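Long-range contact in BAT-2 beta-lactamase (Bacillus atrophaeus, PDB 6W5G), which hydrolyses the beta-lactam ring of antibiotics as a class D serine beta-lactamase, and so probably helps its Gram-positive host resist them: residues F178-Y183 with S237-T242. Sequence-based numbering, arbitrary orientation.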
loop_
_atom_site.group_PDB
_atom_site.type_symbol
_atom_site.label_atom_id
_atom_site.label_comp_id
_atom_site.label_asym_id
_atom_site.label_seq_id
_atom_site.Cartn_x
_atom_site.Cartn_y
_atom_site.Cartn_z
ATOM N N PHE A 178 -4.515 0.858 8.823
ATOM C CA PHE A 178 -3.225 1.534 8.731
ATOM C C PHE A 178 -3.285 2.703 7.748
ATOM O O PHE A 178 -2.824 3.809 8.054
ATOM C CB PHE A 178 -2.128 0.546 8.337
ATOM C CG PHE A 178 -0.863 1.219 7.909
ATOM C CD1 PHE A 178 -0.028 1.826 8.846
ATOM C CD2 PHE A 178 -0.531 1.297 6.567
ATOM C CE1 PHE A 178 1.123 2.488 8.440
ATOM C CE2 PHE A 178 0.613 1.950 6.155
ATOM C CZ PHE A 178 1.444 2.543 7.089
ATOM N N ILE A 179 -3.854 2.479 6.559
ATOM C CA ILE A 179 -3.942 3.557 5.576
ATOM C C ILE A 179 -4.832 4.678 6.088
ATOM O O ILE A 179 -4.545 5.863 5.872
ATOM C CB ILE A 179 -4.400 3.025 4.203
ATOM C CG1 ILE A 179 -3.369 2.042 3.637
ATOM C CG2 ILE A 179 -4.642 4.188 3.224
ATOM C CD1 ILE A 179 -2.019 2.652 3.374
ATOM N N GLU A 180 -5.916 4.333 6.791
ATOM C CA GLU A 180 -6.771 5.372 7.355
ATOM C C GLU A 180 -6.019 6.201 8.393
ATOM O O GLU A 180 -6.180 7.429 8.458
ATOM C CB GLU A 180 -8.033 4.758 7.965
ATOM C CG GLU A 180 -8.978 5.818 8.528
ATOM C CD GLU A 180 -10.274 5.239 9.050
ATOM O OE1 GLU A 180 -10.438 4.004 9.005
ATOM O OE2 GLU A 180 -11.124 6.024 9.524
ATOM N N HIS A 181 -5.187 5.544 9.207
ATOM C CA HIS A 181 -4.378 6.268 10.183
ATOM C C HIS A 181 -3.358 7.166 9.499
ATOM O O HIS A 181 -3.091 8.276 9.970
ATOM C CB HIS A 181 -3.696 5.285 11.134
ATOM C CG HIS A 181 -4.654 4.539 12.008
ATOM N ND1 HIS A 181 -4.371 3.299 12.533
ATOM C CD2 HIS A 181 -5.903 4.849 12.425
ATOM C CE1 HIS A 181 -5.395 2.886 13.260
ATOM N NE2 HIS A 181 -6.338 3.810 13.212
ATOM N N LEU A 182 -2.777 6.703 8.390
ATOM C CA LEU A 182 -1.859 7.546 7.635
ATOM C C LEU A 182 -2.586 8.739 7.031
ATOM O O LEU A 182 -2.090 9.876 7.089
ATOM C CB LEU A 182 -1.182 6.718 6.548
ATOM C CG LEU A 182 -0.280 7.502 5.594
ATOM C CD1 LEU A 182 0.799 8.268 6.354
ATOM C CD2 LEU A 182 0.330 6.578 4.538
ATOM N N TYR A 183 -3.769 8.502 6.452
ATOM C CA TYR A 183 -4.557 9.597 5.893
ATOM C C TYR A 183 -4.859 10.654 6.949
ATOM O O TYR A 183 -4.684 11.856 6.710
ATOM C CB TYR A 183 -5.860 9.054 5.295
ATOM C CG TYR A 183 -6.760 10.153 4.782
ATOM C CD1 TYR A 183 -6.612 10.656 3.494
ATOM C CD2 TYR A 183 -7.734 10.716 5.594
ATOM C CE1 TYR A 183 -7.419 11.676 3.032
ATOM C CE2 TYR A 183 -8.542 11.725 5.142
ATOM C CZ TYR A 183 -8.385 12.204 3.861
ATOM O OH TYR A 183 -9.189 13.221 3.395
ATOM N N SER A 237 -13.521 12.077 0.577
ATOM C CA SER A 237 -12.359 11.213 0.482
ATOM C C SER A 237 -12.730 9.830 0.989
ATOM O O SER A 237 -13.627 9.681 1.821
ATOM C CB SER A 237 -11.155 11.780 1.237
ATOM O OG SER A 237 -11.484 12.036 2.584
ATOM N N TYR A 238 -12.029 8.824 0.470
ATOM C CA TYR A 238 -12.355 7.428 0.721
ATOM C C TYR A 238 -11.066 6.629 0.825
ATOM O O TYR A 238 -10.137 6.844 0.046
ATOM C CB TYR A 238 -13.221 6.844 -0.411
ATOM C CG TYR A 238 -14.442 7.685 -0.744
ATOM C CD1 TYR A 238 -14.340 8.814 -1.559
ATOM C CD2 TYR A 238 -15.696 7.356 -0.235
ATOM C CE1 TYR A 238 -15.445 9.590 -1.847
ATOM C CE2 TYR A 238 -16.814 8.127 -0.530
ATOM C CZ TYR A 238 -16.683 9.240 -1.335
ATOM O OH TYR A 238 -17.786 10.018 -1.625
ATOM N N ILE A 239 -11.014 5.713 1.792
ATOM C CA ILE A 239 -9.913 4.765 1.961
ATOM C C ILE A 239 -10.339 3.455 1.318
ATOM O O ILE A 239 -11.489 3.032 1.473
ATOM C CB ILE A 239 -9.625 4.527 3.459
ATOM C CG1 ILE A 239 -9.654 5.831 4.259
ATOM C CG2 ILE A 239 -8.325 3.746 3.661
ATOM C CD1 ILE A 239 -8.623 6.854 3.826
ATOM N N PHE A 240 -9.424 2.794 0.613
ATOM C CA PHE A 240 -9.782 1.524 -0.002
ATOM C C PHE A 240 -8.677 0.493 0.174
ATOM O O PHE A 240 -7.492 0.822 0.306
ATOM C CB PHE A 240 -10.113 1.678 -1.499
ATOM C CG PHE A 240 -9.007 2.316 -2.288
ATOM C CD1 PHE A 240 -7.872 1.591 -2.651
ATOM C CD2 PHE A 240 -9.094 3.651 -2.656
ATOM C CE1 PHE A 240 -6.839 2.196 -3.343
ATOM C CE2 PHE A 240 -8.071 4.255 -3.362
ATOM C CZ PHE A 240 -6.949 3.524 -3.715
ATOM N N VAL A 241 -9.086 -0.769 0.161
ATOM C CA VAL A 241 -8.169 -1.900 0.087
ATOM C C VAL A 241 -8.788 -2.933 -0.839
ATOM O O VAL A 241 -9.943 -3.327 -0.644
ATOM C CB VAL A 241 -7.923 -2.529 1.470
ATOM C CG1 VAL A 241 -7.244 -3.894 1.326
ATOM C CG2 VAL A 241 -7.100 -1.599 2.352
ATOM N N THR A 242 -8.029 -3.372 -1.839
ATOM C CA THR A 242 -8.392 -4.527 -2.645
ATOM C C THR A 242 -7.330 -5.594 -2.442
ATOM O O THR A 242 -6.134 -5.287 -2.446
ATOM C CB THR A 242 -8.489 -4.142 -4.117
ATOM O OG1 THR A 242 -9.537 -3.179 -4.271
ATOM C CG2 THR A 242 -8.800 -5.366 -4.970
#
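Ile-239 points from the strand toward the helix and meets Ile-179, Glu-180 and Tyr-183, one turn of side chains. Its two branches divide the work: the CG2 methyl is one, CG1 with CD1 the other. Ile-239 CG2 lies against Ile-179 CG2 at 3.7 Å, and the two side chains cross at a slant. Ile-239 CD1 reaches Tyr-183 CB at 3.8 Å and lies 3.9 Å from Tyr-183 CG, where the ring begins. Ile-239 CG1 passes 4.2 Å from Glu-180 CB; the extended Glu-180 chain carries its carboxylate on to a salt bridge with Lys-184. Tyr-183 has CG anti to its backbone N (chi1 176°), which sends the ring along the strand past Ile-239 to Ser-237. There Ser-237 OG donates a hydrogen bond to Tyr-183 OH, 2.7 Å long. The bond ties the far end of the ring to the strand, while Ile-239 packs at its root. Helix 172-184 lies on one face of the antiparallel sheet; segments 178-183 and 237-242 run at 152°, close to antiparallel. Phe-230 of adjacent strand 225-233 extends this apolar layer, touching Ile-179 and Ile-239 and meeting the Tyr-183 ring edge-to-face. On the other face, Phe-240 packs on helix 248-261, as in the helix-sheet-helix layering of the penicillin-recognising fold.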